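Local coordinates for BH2621 protein (Bacillus halodurans, PDB 2QML) that is of unknown function but has a GNAT acetyltransferase fold and is probably an N-acyltransferase, perhaps of siderophore biosynthesis, at residues E92-N97 with V169-K174; E86-K91 with G107-I112; I45-L50 with E146-N151. One frame throughout, in Å; residues are numbered along the deposited sequence.

Contact 1: E92-N97 with V169-K174; sequences EDIIAN and VELPDK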
loop_
_atom_site.group_PDB
_atom_site.type_symbol
_atom_site.label_atom_id
_atom_site.label_comp_id
_atom_site.label_asym_id
_atom_site.label_seq_id
_atom_site.Cartn_x
_atom_site.Cartn_y
_atom_site.Cartn_z
ATOM N N GLU A 92 -9.655 13.091 2.516
ATOM C CA GLU A 92 -9.418 13.821 1.279
ATOM C C GLU A 92 -9.376 12.927 0.034
ATOM O O GLU A 92 -8.954 13.363 -1.025
ATOM C CB GLU A 92 -8.107 14.650 1.428
ATOM C CG GLU A 92 -8.169 15.800 2.466
ATOM C CD GLU A 92 -7.778 15.344 3.892
ATOM N N ASP A 93 -9.856 11.688 0.168
ATOM C CA ASP A 93 -9.799 10.724 -0.869
ATOM C C ASP A 93 -11.205 10.372 -1.370
ATOM O O ASP A 93 -12.184 10.533 -0.630
ATOM C CB ASP A 93 -9.157 9.456 -0.327
ATOM C CG ASP A 93 -8.740 8.525 -1.423
ATOM O OD1 ASP A 93 -7.658 8.809 -2.005
ATOM O OD2 ASP A 93 -9.459 7.526 -1.689
ATOM N N ILE A 94 -11.279 9.880 -2.602
ATOM C CA ILE A 94 -12.541 9.428 -3.198
ATOM C C ILE A 94 -13.242 8.374 -2.331
ATOM O O ILE A 94 -14.476 8.346 -2.252
ATOM C CB ILE A 94 -12.333 8.937 -4.667
ATOM C CG1 ILE A 94 -13.685 8.704 -5.341
ATOM C CG2 ILE A 94 -11.437 7.676 -4.763
ATOM C CD1 ILE A 94 -13.535 8.308 -6.768
ATOM N N ILE A 95 -12.481 7.560 -1.608
ATOM C CA ILE A 95 -13.123 6.451 -0.858
ATOM C C ILE A 95 -13.991 6.969 0.316
ATOM O O ILE A 95 -14.892 6.259 0.748
ATOM C CB ILE A 95 -12.096 5.406 -0.373
ATOM C CG1 ILE A 95 -12.741 4.042 -0.058
ATOM C CG2 ILE A 95 -11.289 5.943 0.861
ATOM C CD1 ILE A 95 -13.538 3.400 -1.160
ATOM N N ALA A 96 -13.767 8.210 0.786
ATOM C CA ALA A 96 -14.570 8.840 1.836
ATOM C C ALA A 96 -16.061 8.866 1.484
ATOM O O ALA A 96 -16.893 8.914 2.347
ATOM C CB ALA A 96 -14.090 10.279 2.135
ATOM N N ASN A 97 -16.381 8.916 0.212
ATOM C CA ASN A 97 -17.774 8.934 -0.238
ATOM C C ASN A 97 -18.535 7.624 -0.077
ATOM O O ASN A 97 -19.739 7.604 -0.247
ATOM C CB ASN A 97 -17.810 9.298 -1.714
ATOM C CG ASN A 97 -17.226 10.647 -1.986
ATOM O OD1 ASN A 97 -17.669 11.642 -1.443
ATOM N ND2 ASN A 97 -16.183 10.682 -2.781
ATOM N N VAL A 169 -17.417 -1.427 -3.759
ATOM C CA VAL A 169 -17.491 -0.000 -4.048
ATOM C C VAL A 169 -17.302 0.229 -5.563
ATOM O O VAL A 169 -16.313 -0.222 -6.151
ATOM C CB VAL A 169 -16.469 0.799 -3.205
ATOM C CG1 VAL A 169 -16.835 0.777 -1.720
ATOM C CG2 VAL A 169 -15.026 0.256 -3.356
ATOM N N GLU A 170 -18.306 0.842 -6.140
ATOM C CA GLU A 170 -18.336 1.202 -7.555
ATOM C C GLU A 170 -17.553 2.479 -7.747
ATOM O O GLU A 170 -18.096 3.553 -7.607
ATOM C CB GLU A 170 -19.776 1.409 -8.023
ATOM C CG GLU A 170 -20.500 0.161 -8.239
ATOM C CD GLU A 170 -20.542 -0.183 -9.715
ATOM O OE1 GLU A 170 -19.536 -0.002 -10.431
ATOM O OE2 GLU A 170 -21.594 -0.591 -10.154
ATOM N N LEU A 171 -16.257 2.350 -7.986
ATOM C CA LEU A 171 -15.350 3.473 -8.138
ATOM C C LEU A 171 -15.264 3.789 -9.635
ATOM O O LEU A 171 -15.667 2.988 -10.464
ATOM C CB LEU A 171 -13.995 3.104 -7.558
ATOM C CG LEU A 171 -13.940 2.960 -6.029
ATOM C CD1 LEU A 171 -12.712 2.130 -5.660
ATOM C CD2 LEU A 171 -13.980 4.313 -5.341
ATOM N N PRO A 172 -14.738 4.976 -9.997
ATOM C CA PRO A 172 -14.634 5.308 -11.432
ATOM C C PRO A 172 -13.804 4.289 -12.234
ATOM O O PRO A 172 -14.165 3.975 -13.348
ATOM C CB PRO A 172 -13.976 6.696 -11.418
ATOM C CG PRO A 172 -14.259 7.263 -10.099
ATOM C CD PRO A 172 -14.342 6.100 -9.142
ATOM N N ASP A 173 -12.777 3.720 -11.611
ATOM C CA ASP A 173 -11.857 2.830 -12.293
ATOM C C ASP A 173 -12.001 1.341 -12.090
ATOM O O ASP A 173 -11.332 0.548 -12.774
ATOM C CB ASP A 173 -10.415 3.192 -11.870
ATOM C CG ASP A 173 -10.179 3.092 -10.354
ATOM O OD1 ASP A 173 -11.035 3.492 -9.518
ATOM O OD2 ASP A 173 -9.070 2.660 -9.984
ATOM N N LYS A 174 -12.874 0.948 -11.180
ATOM C CA LYS A 174 -13.005 -0.454 -10.868
ATOM C C LYS A 174 -14.185 -0.683 -9.945
ATOM O O LYS A 174 -14.715 0.266 -9.372
ATOM C CB LYS A 174 -11.760 -0.953 -10.102
ATOM C CG LYS A 174 -11.461 -0.214 -8.840
ATOM C CD LYS A 174 -10.180 -0.679 -8.139
ATOM C CE LYS A 174 -9.745 0.270 -7.072
ATOM N NZ LYS A 174 -8.489 -0.083 -6.361
#
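Ile-94 and Pro-172 meet tip to tip, and with Ile-95, Val-169 and Leu-171 they make up a joint of purely apolar side chains. The outer pair is tight: CD1 of Ile-94 lies 3.3 Å from CD of Pro-172, closer than carbons normally pack, and touches CG of the same ring as well. Ile-94 reaches that far because its chain is fully extended, with CG1 anti to the backbone N (chi1 -170°) and CD1 continuing the line. Behind this exposed tip the packing is more relaxed and buried. CG2 of Ile-94 rests 4.3 Å from CD2 of Leu-171, and that same CD2 receives CD1 of Ile-95. The CD1 of Ile-95 also reaches CG2 of Val-169 at 4.1 Å, the two side chains crossing at about a right angle.

Hydrogen bonds work within each segment, not between them. OD2 of Asp-93 accepts from N of Ile-95 at 3.0 Å in a nearly straight bond (166°), an Asx turn that starts the 3-10 segment; OD1 of Asp-93 is bonded to NE2 of His-69. In 169-174, N of Leu-171 bonds to O of Lys-174 at 2.9 Å, closing the bend that carries Pro-172. Tyr-98 adds a polar tie from outside through its OH to O of Glu-170.

The contact thus sets the loop following strand 80-89 against the turn of the beta hairpin formed by strands 164-170 and 175-182, the antiparallel pair in which 164-170 is the outermost strand of the GNAT sheet.

Contact 2: E86-K91 with G107-I112; sequences ESYWVK and GIHLLI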
loop_
_atom_site.group_PDB
_atom_site.type_symbol
_atom_site.label_atom_id
_atom_site.label_comp_id
_atom_site.label_asym_id
_atom_site.label_seq_id
_atom_site.Cartn_x
_atom_site.Cartn_y
_atom_site.Cartn_z
ATOM N N GLU A 86 1.188 4.105 -1.942
ATOM C CA GLU A 86 0.532 5.387 -1.744
ATOM C C GLU A 86 -0.213 5.253 -0.408
ATOM O O GLU A 86 -1.143 4.505 -0.260
ATOM C CB GLU A 86 -0.388 5.746 -2.900
ATOM C CG GLU A 86 0.328 5.921 -4.199
ATOM C CD GLU A 86 -0.595 6.130 -5.395
ATOM O OE1 GLU A 86 -1.844 6.046 -5.237
ATOM O OE2 GLU A 86 -0.056 6.373 -6.513
ATOM N N SER A 87 0.224 6.021 0.553
ATOM C CA SER A 87 -0.390 6.161 1.883
ATOM C C SER A 87 -1.226 7.462 1.904
ATOM O O SER A 87 -0.718 8.552 1.615
ATOM C CB SER A 87 0.700 6.170 2.933
ATOM O OG SER A 87 0.183 6.454 4.192
ATOM N N TYR A 88 -2.512 7.398 2.278
ATOM C CA TYR A 88 -3.363 8.577 2.200
ATOM C C TYR A 88 -4.369 8.700 3.338
ATOM O O TYR A 88 -4.609 7.743 4.058
ATOM C CB TYR A 88 -4.080 8.599 0.831
ATOM C CG TYR A 88 -5.034 7.427 0.605
ATOM C CD1 TYR A 88 -6.355 7.535 0.971
ATOM C CD2 TYR A 88 -4.612 6.236 -0.013
ATOM C CE1 TYR A 88 -7.239 6.459 0.791
ATOM C CE2 TYR A 88 -5.514 5.164 -0.193
ATOM C CZ TYR A 88 -6.807 5.318 0.194
ATOM O OH TYR A 88 -7.741 4.289 0.026
ATOM N N TRP A 89 -4.871 9.933 3.510
ATOM C CA TRP A 89 -5.955 10.242 4.424
ATOM C C TRP A 89 -7.267 10.014 3.713
ATOM O O TRP A 89 -7.517 10.539 2.611
ATOM C CB TRP A 89 -5.910 11.695 4.892
ATOM C CG TRP A 89 -4.690 12.029 5.700
ATOM C CD1 TRP A 89 -3.609 12.783 5.287
ATOM C CD2 TRP A 89 -4.393 11.626 7.048
ATOM N NE1 TRP A 89 -2.699 12.898 6.300
ATOM C CE2 TRP A 89 -3.149 12.198 7.390
ATOM C CE3 TRP A 89 -5.074 10.880 8.017
ATOM C CZ2 TRP A 89 -2.565 12.001 8.629
ATOM C CZ3 TRP A 89 -4.504 10.703 9.245
ATOM C CH2 TRP A 89 -3.258 11.275 9.553
ATOM N N VAL A 90 -8.129 9.214 4.341
ATOM C CA VAL A 90 -9.427 8.911 3.744
ATOM C C VAL A 90 -10.214 10.202 3.502
ATOM O O VAL A 90 -10.822 10.351 2.430
ATOM C CB VAL A 90 -10.259 7.950 4.608
ATOM C CG1 VAL A 90 -11.757 7.921 4.140
ATOM C CG2 VAL A 90 -9.660 6.544 4.578
ATOM N N LYS A 91 -10.179 11.148 4.457
ATOM C CA LYS A 91 -11.003 12.345 4.390
ATOM C C LYS A 91 -10.852 13.107 3.080
ATOM O O LYS A 91 -11.810 13.674 2.594
ATOM C CB LYS A 91 -10.700 13.266 5.585
ATOM C CG LYS A 91 -11.634 14.488 5.709
ATOM C CD LYS A 91 -11.149 15.388 6.855
ATOM C CE LYS A 91 -12.022 16.636 6.996
ATOM N NZ LYS A 91 -11.526 17.443 8.141
ATOM N N GLY A 107 -5.785 5.178 4.359
ATOM C CA GLY A 107 -5.829 4.161 3.329
ATOM C C GLY A 107 -4.487 3.832 2.742
ATOM O O GLY A 107 -3.497 4.523 3.003
ATOM N N ILE A 108 -4.444 2.736 1.986
ATOM C CA ILE A 108 -3.217 2.265 1.385
ATOM C C ILE A 108 -3.435 1.705 -0.010
ATOM O O ILE A 108 -4.443 1.005 -0.276
ATOM C CB ILE A 108 -2.511 1.218 2.280
ATOM C CG1 ILE A 108 -1.051 0.973 1.791
ATOM C CG2 ILE A 108 -3.358 -0.078 2.459
ATOM C CD1 ILE A 108 -0.114 2.203 1.964
ATOM N N HIS A 109 -2.571 2.110 -0.926
ATOM C CA HIS A 109 -2.481 1.513 -2.247
ATOM C C HIS A 109 -1.079 0.924 -2.351
ATOM O O HIS A 109 -0.131 1.501 -1.789
ATOM C CB HIS A 109 -2.695 2.474 -3.398
ATOM C CG HIS A 109 -4.003 3.199 -3.375
ATOM N ND1 HIS A 109 -5.212 2.544 -3.563
ATOM C CD2 HIS A 109 -4.279 4.512 -3.372
ATOM C CE1 HIS A 109 -6.183 3.445 -3.581
ATOM N NE2 HIS A 109 -5.655 4.635 -3.395
ATOM N N LEU A 110 -0.915 -0.191 -3.059
ATOM C CA LEU A 110 0.408 -0.822 -3.172
ATOM C C LEU A 110 0.565 -1.683 -4.397
ATOM O O LEU A 110 -0.414 -2.098 -5.019
ATOM C CB LEU A 110 0.657 -1.690 -1.925
ATOM C CG LEU A 110 -0.216 -2.938 -1.706
ATOM C CD1 LEU A 110 0.401 -4.184 -2.422
ATOM C CD2 LEU A 110 -0.489 -3.291 -0.251
ATOM N N LEU A 111 1.817 -1.936 -4.758
ATOM C CA LEU A 111 2.186 -2.873 -5.812
ATOM C C LEU A 111 3.613 -3.343 -5.583
ATOM O O LEU A 111 4.434 -2.569 -5.029
ATOM C CB LEU A 111 2.055 -2.226 -7.198
ATOM C CG LEU A 111 3.023 -1.115 -7.625
ATOM C CD1 LEU A 111 4.372 -1.608 -8.239
ATOM C CD2 LEU A 111 2.339 -0.190 -8.625
ATOM N N ILE A 112 3.888 -4.571 -6.008
ATOM C CA ILE A 112 5.217 -5.128 -6.148
ATOM C C ILE A 112 5.527 -4.997 -7.632
ATOM O O ILE A 112 4.775 -5.456 -8.484
ATOM C CB ILE A 112 5.364 -6.561 -5.612
ATOM C CG1 ILE A 112 5.313 -6.556 -4.072
ATOM C CG2 ILE A 112 6.684 -7.151 -6.058
ATOM C CD1 ILE A 112 5.410 -7.971 -3.400
HETATM O O HOH W 1 -6.951 1.872 -0.475
#
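Gly-107 lies under the ring of Tyr-88, directly across a hydrogen-bonded antiparallel pair. Having no side chain, the glycine lets the phenol settle onto its backbone: CA of Gly-107 stands 3.7 Å from the ring centroid of Tyr-88, close to the ring normal, a CH-pi contact over the face. Tyr-88 is brought there by its first torsion (chi1 64°), which sets CG between the backbone N and the carbonyl carbon. OH of Tyr-88 then donates to a water at 2.6 Å, and the same water donates a hydrogen bond to O of Ile-108.

The two strands, 80-89 and 106-112, are antiparallel neighbours in the middle of the GNAT sheet. On its other side strand 106-112 lies parallel to strand 142-145, Ile-108 bonding there to Val-144; between such a pair GNAT sheets characteristically splay to admit the acyl donor. Glycerol, probably from the crystallisation liquor, bonds to ND1 of His-109 and N of Leu-110 and may mark a pocket there.

His-109 shares the sheet face of Tyr-88. Their rings are nearly parallel (25°) but slid apart, leaving CE2 of Tyr-88 over one face of the imidazole, 3.2 Å from NE2 of His-109. The backbone of His-109 pairs with Glu-86 through two bonds. The extended Glu-86 side chain runs past the imidazole with its carboxylate almost perpendicular (83°), OE1 of Glu-86 lying 3.4 Å from CD2 of His-109, while OE2 of Glu-86 is bonded to the OH of Tyr-84.

Contact 3: I45-L50 with E146-N151; sequences IPYWKL and EPDRRN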
loop_
_atom_site.group_PDB
_atom_site.type_symbol
_atom_site.label_atom_id
_atom_site.label_comp_id
_atom_site.label_asym_id
_atom_site.label_seq_id
_atom_site.Cartn_x
_atom_site.Cartn_y
_atom_site.Cartn_z
ATOM N N ILE A 45 -0.637 -3.702 -14.558
ATOM C CA ILE A 45 -1.465 -2.968 -15.522
ATOM C C ILE A 45 -2.981 -3.064 -15.243
ATOM O O ILE A 45 -3.661 -2.056 -15.187
ATOM C CB ILE A 45 -1.116 -3.378 -17.003
ATOM C CG1 ILE A 45 0.256 -2.885 -17.372
ATOM C CG2 ILE A 45 -2.124 -2.814 -18.015
ATOM C CD1 ILE A 45 0.786 -3.467 -18.685
ATOM N N PRO A 46 -3.504 -4.286 -15.024
ATOM C CA PRO A 46 -4.975 -4.351 -14.853
ATOM C C PRO A 46 -5.538 -3.595 -13.677
ATOM O O PRO A 46 -6.696 -3.194 -13.728
ATOM C CB PRO A 46 -5.239 -5.853 -14.644
ATOM C CG PRO A 46 -4.041 -6.539 -15.041
ATOM C CD PRO A 46 -2.888 -5.612 -14.901
ATOM N N TYR A 47 -4.729 -3.395 -12.644
ATOM C CA TYR A 47 -5.162 -2.773 -11.418
ATOM C C TYR A 47 -4.789 -1.297 -11.297
ATOM O O TYR A 47 -5.440 -0.557 -10.582
ATOM C CB TYR A 47 -4.567 -3.582 -10.248
ATOM C CG TYR A 47 -5.001 -5.052 -10.307
ATOM C CD1 TYR A 47 -6.352 -5.372 -10.339
ATOM C CD2 TYR A 47 -4.101 -6.077 -10.399
ATOM C CE1 TYR A 47 -6.793 -6.693 -10.421
ATOM C CE2 TYR A 47 -4.538 -7.421 -10.497
ATOM C CZ TYR A 47 -5.881 -7.709 -10.486
ATOM O OH TYR A 47 -6.371 -8.986 -10.593
ATOM N N TRP A 48 -3.753 -0.876 -11.983
ATOM C CA TRP A 48 -3.244 0.498 -11.919
ATOM C C TRP A 48 -3.519 1.326 -13.161
ATOM O O TRP A 48 -3.704 2.545 -13.050
ATOM C CB TRP A 48 -1.749 0.476 -11.559
ATOM C CG TRP A 48 -1.536 0.175 -10.086
ATOM C CD1 TRP A 48 -1.493 -1.055 -9.476
ATOM C CD2 TRP A 48 -1.354 1.133 -9.057
ATOM N NE1 TRP A 48 -1.335 -0.892 -8.130
ATOM C CE2 TRP A 48 -1.210 0.443 -7.855
ATOM C CE3 TRP A 48 -1.284 2.517 -9.041
ATOM C CZ2 TRP A 48 -0.996 1.093 -6.661
ATOM C CZ3 TRP A 48 -1.061 3.142 -7.872
ATOM C CH2 TRP A 48 -0.933 2.430 -6.705
ATOM N N LYS A 49 -3.531 0.678 -14.332
ATOM C CA LYS A 49 -3.879 1.321 -15.587
ATOM C C LYS A 49 -2.990 2.529 -15.881
ATOM O O LYS A 49 -3.469 3.577 -16.327
ATOM C CB LYS A 49 -5.388 1.664 -15.569
ATOM C CG LYS A 49 -6.288 0.431 -15.226
ATOM C CD LYS A 49 -7.798 0.757 -15.164
ATOM C CE LYS A 49 -8.652 -0.509 -14.946
ATOM N NZ LYS A 49 -8.614 -1.022 -13.547
ATOM N N LEU A 50 -1.698 2.402 -15.567
ATOM C CA LEU A 50 -0.724 3.491 -15.801
ATOM C C LEU A 50 0.392 3.071 -16.770
ATOM O O LEU A 50 1.513 3.609 -16.726
ATOM C CB LEU A 50 -0.194 4.063 -14.471
ATOM C CG LEU A 50 -1.205 4.953 -13.729
ATOM C CD1 LEU A 50 -0.665 5.096 -12.281
ATOM C CD2 LEU A 50 -1.561 6.313 -14.423
ATOM N N GLU A 146 -9.094 -0.831 -0.824
ATOM C CA GLU A 146 -10.142 -1.116 -1.815
ATOM C C GLU A 146 -9.549 -1.813 -3.044
ATOM O O GLU A 146 -9.692 -1.298 -4.150
ATOM C CB GLU A 146 -10.954 0.168 -2.144
ATOM C CG GLU A 146 -10.155 1.485 -2.237
ATOM C CD GLU A 146 -8.959 1.367 -3.174
ATOM O OE1 GLU A 146 -7.954 0.772 -2.713
ATOM O OE2 GLU A 146 -9.007 1.821 -4.363
ATOM N N PRO A 147 -8.972 -3.024 -2.841
ATOM C CA PRO A 147 -8.459 -3.778 -3.954
ATOM C C PRO A 147 -9.560 -4.015 -4.998
ATOM O O PRO A 147 -10.735 -4.156 -4.611
ATOM C CB PRO A 147 -8.069 -5.124 -3.316
ATOM C CG PRO A 147 -8.901 -5.212 -2.009
ATOM C CD PRO A 147 -8.913 -3.780 -1.560
ATOM N N ASP A 148 -9.203 -4.060 -6.275
ATOM C CA ASP A 148 -10.105 -4.524 -7.296
ATOM C C ASP A 148 -10.745 -5.830 -6.821
ATOM O O ASP A 148 -10.031 -6.738 -6.331
ATOM C CB ASP A 148 -9.344 -4.726 -8.598
ATOM C CG ASP A 148 -10.238 -5.003 -9.756
ATOM O OD1 ASP A 148 -10.890 -6.076 -9.817
ATOM O OD2 ASP A 148 -10.261 -4.174 -10.653
ATOM N N ARG A 149 -12.062 -5.983 -6.983
ATOM C CA ARG A 149 -12.726 -7.190 -6.476
ATOM C C ARG A 149 -12.231 -8.503 -7.093
ATOM O O ARG A 149 -12.434 -9.608 -6.532
ATOM C CB ARG A 149 -14.240 -7.055 -6.637
ATOM C CG ARG A 149 -14.704 -7.040 -8.062
ATOM C CD ARG A 149 -16.215 -7.131 -8.097
ATOM N NE ARG A 149 -16.662 -7.162 -9.469
ATOM C CZ ARG A 149 -17.887 -7.560 -9.838
ATOM N NH1 ARG A 149 -18.750 -7.973 -8.940
ATOM N NH2 ARG A 149 -18.210 -7.590 -11.105
ATOM N N ARG A 150 -11.568 -8.392 -8.236
ATOM C CA ARG A 150 -11.004 -9.542 -8.923
ATOM C C ARG A 150 -9.617 -9.958 -8.420
ATOM O O ARG A 150 -9.114 -11.029 -8.827
ATOM C CB ARG A 150 -10.909 -9.240 -10.410
ATOM C CG ARG A 150 -12.228 -8.951 -11.064
ATOM C CD ARG A 150 -11.980 -8.394 -12.458
ATOM N NE ARG A 150 -11.296 -7.101 -12.407
ATOM C CZ ARG A 150 -10.837 -6.466 -13.472
ATOM N NH1 ARG A 150 -11.022 -6.973 -14.689
ATOM N NH2 ARG A 150 -10.228 -5.311 -13.339
ATOM N N ASN A 151 -8.982 -9.120 -7.615
ATOM C CA ASN A 151 -7.638 -9.400 -7.131
ATOM C C ASN A 151 -7.734 -10.290 -5.898
ATOM O O ASN A 151 -7.530 -9.854 -4.744
ATOM C CB ASN A 151 -6.891 -8.116 -6.851
ATOM C CG ASN A 151 -5.408 -8.316 -6.732
ATOM O OD1 ASN A 151 -4.952 -9.446 -6.549
ATOM N ND2 ASN A 151 -4.654 -7.219 -6.830
HETATM O O HOH W 2 -8.632 -2.248 -11.162
HETATM O O HOH W 3 -8.529 -4.321 -15.778
#
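Tyr-47 lays its ring against Asn-151 and Asp-148, the two ends of a type I turn that leads from strand 142-145 of the GNAT sheet into helix 152-160. Asn-151 is the N-cap of that helix, its OD1 accepting from N of Met-154, and its amide is stacked on the phenol with the planes only 12° apart. ND2 of Asn-151 lies over one face of the Tyr-47 ring, 3.7 Å from CE2 and offset toward the rim. Pro-46 CB sits over the opposite face, so the ring is sandwiched. Asp-148 comes from the side, its CB 3.5 Å from CD1 of Tyr-47 and its carboxylate carbon at the ring edge.

The polar side is looser between the segments, with no direct hydrogen bond across. Within their own turn, Arg-150 and Asp-148 are firmly paired: the arginine, bent at chi3 (-65°), grips side-on, NE to OD1 at 2.8 Å and NH2 to OD2. OD1 also receives N of Arg-150, an Asx turn, and these bonds fix the carboxylate's rotation. NZ of Lys-49, bonded to O of Pro-46 and probably to O of Asp-173, stands 4.6 Å from OD2 of Asp-148, beyond a salt bridge, where it may add to the field of Arg-150.

Solvent joins the two segments here. One water lies 2.6 Å from OD2 of Asp-148, within weak reach of O of Pro-46; another donates a hydrogen bond to O of Pro-46 at 3.0 Å and accepts one from NH2 of Arg-150 at 3.1 Å.

How the contacts relate
Contact 2 is core, close to the centre of the chain and built on backbone pairing; contact 1 is aliphatic, buried at Ile-95, Val-169 and Leu-171 but exposed at Ile-94 and Pro-172; contact 3 lies at the surface, where aromatic-amide stacking, a salt-bridged pair inside one turn and bridging waters do the work. Contacts 1 and 2 adjoin where the loop after strand 80-89 folds back: Asp-93 and Ile-95 pack on Tyr-88. Contacts 1 and 3 meet through charge, Lys-174 NZ forming a 2.8 Å salt bridge with Glu-146 OE2. Contacts 2 and 3 touch where Trp-48 packs on Leu-111 and Glu-146 on His-109. Glycerol, probably from the crystallisation liquor, bonds to both His-109 and Glu-146.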